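VAO-type flavoprotein oxidase VAO615 (Myceliophthora thermophila, PDB 6F72) binds one FAD bicovalently and probably acts as an oxidoreductase whose reduced flavin reacts rapidly with molecular oxygen, though its substrate is not known. Local coordinates at residues A[314-317]-A[318-322]; A[423-426]-A[427-430]; A[530-533]-A[534-538]. All coordinates share one frame; numbering follows the deposited sequence.

Interaction 1: A[314-317]-A[318-322]; sequences VGNE and VYWEA
The first turn of helix 316-335 begins here, with G315 at the N-cap. Y319 N donates to G315 O at 3.3 Å, and W320 N donates to N316 O. The positive phi of G315 (83°) by itself favours glycine at the cap. V314, just ahead, folds back on the turn. Its CB lies 3.7 Å from V318 CG1, and the two valine side chains cross at about a right angle. Beside them a water donates to V314 O and accepts from V318 N at 2.8 Å, which satisfies an amide of the first turn.

On another side N316 and W320 run alongside each other. N316 OD1 sits at the indole edge, in plane, 3.1 Å from W320 NE1. The amide stands 80° to the ring. With CG opposite the backbone N of N316 (chi1 -159°), the amide is brought to that edge. N316 ND2 is held by D311 and by N346 O. Replacing N316 with alanine would probably leave D311 OD2 without this amide donor and the W320 edge without its oxygen neighbour. Y319 CE2 lies over the centre of one indole face. E317 OE1 lies 4.3 Å from E321 OE2, a pair of like charges, while a salt bridge from E317 OE2 to R437 probably eases it. W320 packs on T433, F436 and R437, so this first turn leans against helix 426-439.

Interaction 2: A[423-426]-A[427-430]; sequences VTDP and KSNA
Two backbone bonds cross from V423-P426 to K427-A430. N429 N donates to D425 O at 2.8 Å, approaching nearly along the C=O axis. A430 N reaches P426 O at 3.0 Å, from above the carbonyl plane. P426 itself suits the first position of a helix, where no N-H is needed.

The side-chain bonds are looser. D425 CG is opposite the backbone N (chi1 175°), which swings the carboxylate forward along the chain. K427 N then donates to D425 OD1 at 3.3 Å, and it comes from well above the carboxylate plane, 71° out of it. This is an N-cap: D425 caps the N-terminus of helix 426-439, just after the short helix 420-424. The negative carboxylate would probably suit the positive end of the helix dipole. K427 CB runs beside the same group, and its bent chain brings the ammonium back to the same side; K427 NZ remains 4.9 Å from D425 OD1. S428 OG lies 3.4 Å from D425 CB. It is hydrogen-bonded to L422 O and also lies 3.3 Å from D425 O.

Van der Waals contact links the two helices through V423 and N429, both buried. The side chains cross obliquely. N429 CG sits 3.2 Å from V423 O, and N429 OD1 is 3.8 Å from V423 CG1. N429 ND2 turns to A324 O, in helix 316-335. V423 packs on H327 of that helix.

Interaction 3: A[530-533]-A[534-538]; sequences SFYG and DNYAR
Y532 and Y536 meet across the bend between helix 527-532 and helix 536-546. The bend lies within the berberine and berberine-like region, with the Y532 side chain about 9 Å from FAD. The two rings are oblique, with planes at 51° and centroids 5.3 Å apart. The closest approach is Y532 CD2 to Y536 CD1, at 3.4 Å. Y532 CB lies in the plane of the Y536 ring, at its edge, 3.5 Å from Y536 CD1. With Y532 CG opposite its own carbonyl carbon (chi1 -51°) and Y536 CG opposite its backbone N, both rings leave the bend on the same side.

G533 makes the bend. It leaves the helix with positive phi (60°), which by itself favours glycine. Y536 N makes a weak bond to G533 O, 3.3 Å long, and N535 N makes a weak one to Y532 O. A water bridges Y532 O, 2.6 Å away, and N535 ND2.

The hydroxyls look elsewhere: Y532 OH bonds T556 O and Y536 OH bonds G559 N. Both rings are buried. The bend is probably held more by aromatic contact and by hydroxyls tied to the chain near 556-559 than by its weak direct backbone bonds.

How the interactions relate
All three contacts are local, each at a helix end or a bend, and all are partly buried. Interactions 1 and 2 lie far out, about 32 and 29 Å from the chain centre to their own centres, against 19 Å for interaction 3. They are neighbours, with nearest atoms about 7 Å apart, and share helices 316-335 and 426-439: W320 packs on the latter, and N429 bonds to the former. Both combine exposed charge with buried side chains facing the partner helix. They differ at the cap, a glycine in one and an aspartate in the other. These polar caps contrast with the buried tyrosine pair of interaction 3, whose centre is about 27 Å from that of interaction 2.

Interaction 1: A[314-317]-A[318-322]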
# COMPACT_ATOMS: atom_id res chain seq x y z
N VAL A 314 -10.75 29.59 -18.72
CA VAL A 314 -9.59 30.44 -18.39
C VAL A 314 -8.31 30.13 -19.17
O VAL A 314 -7.36 30.92 -19.16
CB VAL A 314 -9.28 30.43 -16.86
CG1 VAL A 314 -10.35 31.19 -16.09
CG2 VAL A 314 -9.10 29.02 -16.33
N GLY A 315 -8.30 28.98 -19.85
CA GLY A 315 -7.11 28.48 -20.53
C GLY A 315 -6.20 27.74 -19.57
O GLY A 315 -6.30 27.89 -18.35
N ASN A 316 -5.27 26.97 -20.13
CA ASN A 316 -4.43 26.05 -19.37
C ASN A 316 -3.45 26.73 -18.42
O ASN A 316 -3.12 26.18 -17.36
CB ASN A 316 -3.68 25.10 -20.30
CG ASN A 316 -3.22 23.84 -19.60
OD1 ASN A 316 -2.02 23.60 -19.46
ND2 ASN A 316 -4.17 23.02 -19.16
N GLU A 317 -2.99 27.92 -18.80
CA GLU A 317 -2.03 28.67 -18.00
C GLU A 317 -2.59 29.15 -16.65
O GLU A 317 -1.89 29.09 -15.64
CB GLU A 317 -1.43 29.82 -18.80
CG GLU A 317 -0.12 29.46 -19.50
CD GLU A 317 1.05 29.24 -18.54
OE1 GLU A 317 1.10 29.88 -17.46
OE2 GLU A 317 1.94 28.43 -18.86
N VAL A 318 -3.83 29.64 -16.67
CA VAL A 318 -4.53 30.09 -15.45
C VAL A 318 -4.89 28.88 -14.59
O VAL A 318 -4.79 28.95 -13.35
CB VAL A 318 -5.78 30.97 -15.77
CG1 VAL A 318 -6.60 31.27 -14.51
CG2 VAL A 318 -5.38 32.28 -16.44
N TYR A 319 -5.28 27.78 -15.24
CA TYR A 319 -5.52 26.49 -14.57
C TYR A 319 -4.35 26.07 -13.68
O TYR A 319 -4.57 25.74 -12.52
CB TYR A 319 -5.86 25.37 -15.58
CG TYR A 319 -5.80 23.96 -14.99
CD1 TYR A 319 -6.83 23.49 -14.15
CD2 TYR A 319 -4.72 23.11 -15.25
CE1 TYR A 319 -6.77 22.22 -13.59
CE2 TYR A 319 -4.66 21.84 -14.69
CZ TYR A 319 -5.68 21.39 -13.87
OH TYR A 319 -5.62 20.13 -13.32
N TRP A 320 -3.13 26.09 -14.22
CA TRP A 320 -1.95 25.65 -13.47
C TRP A 320 -1.55 26.59 -12.33
O TRP A 320 -1.01 26.14 -11.31
CB TRP A 320 -0.77 25.32 -14.38
CG TRP A 320 -0.95 24.01 -15.07
CD1 TRP A 320 -1.16 23.82 -16.40
CD2 TRP A 320 -1.00 22.71 -14.45
NE1 TRP A 320 -1.32 22.48 -16.67
CE2 TRP A 320 -1.22 21.77 -15.50
CE3 TRP A 320 -0.88 22.24 -13.13
CZ2 TRP A 320 -1.32 20.39 -15.26
CZ3 TRP A 320 -0.97 20.87 -12.90
CH2 TRP A 320 -1.19 19.96 -13.96
N GLU A 321 -1.83 27.87 -12.51
CA GLU A 321 -1.65 28.85 -11.44
C GLU A 321 -2.67 28.62 -10.33
O GLU A 321 -2.36 28.84 -9.15
CB GLU A 321 -1.75 30.27 -11.99
CG GLU A 321 -0.59 30.62 -12.92
CD GLU A 321 -0.69 32.00 -13.53
OE1 GLU A 321 -1.75 32.66 -13.44
OE2 GLU A 321 0.32 32.43 -14.13
N ALA A 322 -3.87 28.17 -10.71
CA ALA A 322 -4.96 27.91 -9.77
C ALA A 322 -4.71 26.65 -8.91
O ALA A 322 -5.14 26.59 -7.76
CB ALA A 322 -6.29 27.81 -10.51
O HOH W 1 -4.73 30.49 -19.20

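Interaction 2: A[423-426]-A[427-430]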
# COMPACT_ATOMS: atom_id res chain seq x y z
N VAL A 423 5.78 24.03 -1.08
CA VAL A 423 4.50 24.56 -1.54
C VAL A 423 4.26 26.01 -1.09
O VAL A 423 3.77 26.84 -1.86
CB VAL A 423 3.33 23.68 -1.06
CG1 VAL A 423 2.00 24.30 -1.44
CG2 VAL A 423 3.45 22.27 -1.64
N THR A 424 4.59 26.31 0.16
CA THR A 424 4.28 27.63 0.74
C THR A 424 5.20 28.77 0.26
O THR A 424 4.84 29.95 0.39
CB THR A 424 4.24 27.56 2.28
OG1 THR A 424 5.49 27.04 2.75
CG2 THR A 424 3.11 26.64 2.71
N ASP A 425 6.36 28.42 -0.31
CA ASP A 425 7.21 29.38 -1.02
C ASP A 425 6.90 29.37 -2.54
O ASP A 425 7.21 28.38 -3.22
CB ASP A 425 8.70 29.09 -0.75
CG ASP A 425 9.66 29.99 -1.57
OD1 ASP A 425 9.26 31.05 -2.11
OD2 ASP A 425 10.84 29.63 -1.69
N PRO A 426 6.33 30.48 -3.08
CA PRO A 426 5.97 30.60 -4.52
C PRO A 426 7.05 30.15 -5.52
O PRO A 426 6.71 29.60 -6.58
CB PRO A 426 5.70 32.10 -4.68
CG PRO A 426 5.28 32.57 -3.34
CD PRO A 426 5.98 31.70 -2.33
N LYS A 427 8.31 30.39 -5.17
CA LYS A 427 9.49 29.99 -5.95
C LYS A 427 9.60 28.48 -6.13
O LYS A 427 9.63 27.99 -7.25
CB LYS A 427 10.75 30.50 -5.25
CG LYS A 427 11.99 30.60 -6.11
CD LYS A 427 12.17 31.99 -6.75
CE LYS A 427 12.18 33.17 -5.76
NZ LYS A 427 13.02 32.96 -4.54
N SER A 428 9.69 27.76 -5.02
CA SER A 428 9.77 26.30 -5.05
C SER A 428 8.44 25.67 -5.48
O SER A 428 8.43 24.61 -6.11
CB SER A 428 10.31 25.75 -3.73
OG SER A 428 9.75 26.43 -2.61
N ASN A 429 7.32 26.34 -5.17
CA ASN A 429 5.99 25.91 -5.61
C ASN A 429 5.80 25.94 -7.14
O ASN A 429 5.03 25.13 -7.70
CB ASN A 429 4.89 26.74 -4.95
CG ASN A 429 3.55 26.01 -4.94
OD1 ASN A 429 3.50 24.79 -4.89
ND2 ASN A 429 2.45 26.77 -4.99
N ALA A 430 6.49 26.87 -7.80
CA ALA A 430 6.50 26.95 -9.25
C ALA A 430 7.15 25.68 -9.83
O ALA A 430 6.59 25.09 -10.75
CB ALA A 430 7.22 28.20 -9.72

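Interaction 3: A[530-533]-A[534-538]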
# COMPACT_ATOMS: atom_id res chain seq x y z
N SER A 530 15.96 7.02 -0.10
CA SER A 530 14.68 7.69 -0.22
C SER A 530 13.58 7.08 0.65
O SER A 530 12.73 7.81 1.18
CB SER A 530 14.25 7.76 -1.66
OG SER A 530 13.25 8.75 -1.79
N PHE A 531 13.58 5.76 0.81
CA PHE A 531 12.54 5.11 1.62
C PHE A 531 12.80 5.24 3.11
O PHE A 531 11.87 5.41 3.89
CB PHE A 531 12.38 3.62 1.28
CG PHE A 531 11.92 3.32 -0.13
CD1 PHE A 531 11.50 4.31 -1.00
CD2 PHE A 531 11.84 1.97 -0.56
CE1 PHE A 531 11.08 4.00 -2.28
CE2 PHE A 531 11.40 1.66 -1.83
CZ PHE A 531 11.03 2.68 -2.70
N TYR A 532 14.07 5.15 3.50
CA TYR A 532 14.45 4.99 4.90
C TYR A 532 15.25 6.16 5.47
O TYR A 532 15.12 6.48 6.65
CB TYR A 532 15.17 3.66 5.11
CG TYR A 532 14.43 2.49 4.53
CD1 TYR A 532 13.27 1.98 5.16
CD2 TYR A 532 14.85 1.88 3.36
CE1 TYR A 532 12.57 0.89 4.62
CE2 TYR A 532 14.17 0.80 2.81
CZ TYR A 532 13.03 0.31 3.44
OH TYR A 532 12.34 -0.76 2.89
N GLY A 533 16.07 6.80 4.63
CA GLY A 533 16.87 7.95 5.09
C GLY A 533 17.82 7.59 6.22
O GLY A 533 18.45 6.51 6.20
N ASP A 534 17.92 8.47 7.22
CA ASP A 534 18.88 8.29 8.31
C ASP A 534 18.51 7.13 9.25
O ASP A 534 19.40 6.53 9.84
CB ASP A 534 19.13 9.61 9.08
CG ASP A 534 19.72 10.71 8.19
OD1 ASP A 534 20.60 10.40 7.36
OD2 ASP A 534 19.29 11.89 8.31
N ASN A 535 17.22 6.78 9.34
CA ASN A 535 16.74 5.61 10.10
C ASN A 535 17.32 4.26 9.69
O ASN A 535 17.23 3.31 10.46
CB ASN A 535 15.22 5.49 10.07
CG ASN A 535 14.55 6.43 11.04
OD1 ASN A 535 15.15 6.90 12.02
ND2 ASN A 535 13.28 6.72 10.77
N TYR A 536 17.90 4.19 8.49
CA TYR A 536 18.33 2.91 7.92
C TYR A 536 19.33 2.11 8.75
O TYR A 536 19.17 0.89 8.87
CB TYR A 536 18.82 3.06 6.46
CG TYR A 536 18.84 1.72 5.76
CD1 TYR A 536 17.67 1.19 5.22
CD2 TYR A 536 20.03 0.97 5.66
CE1 TYR A 536 17.66 -0.05 4.61
CE2 TYR A 536 20.03 -0.27 5.04
CZ TYR A 536 18.84 -0.77 4.52
OH TYR A 536 18.81 -2.00 3.88
N ALA A 537 20.33 2.77 9.33
CA ALA A 537 21.32 2.08 10.16
C ALA A 537 20.65 1.34 11.32
O ALA A 537 20.98 0.17 11.59
CB ALA A 537 22.38 3.04 10.67
N ARG A 538 19.70 2.01 11.98
CA ARG A 538 19.01 1.45 13.14
C ARG A 538 18.02 0.36 12.74
O ARG A 538 17.91 -0.66 13.43
CB ARG A 538 18.30 2.52 13.98
CG ARG A 538 18.00 2.02 15.38
CD ARG A 538 16.98 2.86 16.12
NE ARG A 538 16.45 2.10 17.24
CZ ARG A 538 15.37 2.42 17.95
NH1 ARG A 538 14.68 3.52 17.66
NH2 ARG A 538 14.99 1.63 18.95
O HOH W 2 12.86 6.54 7.97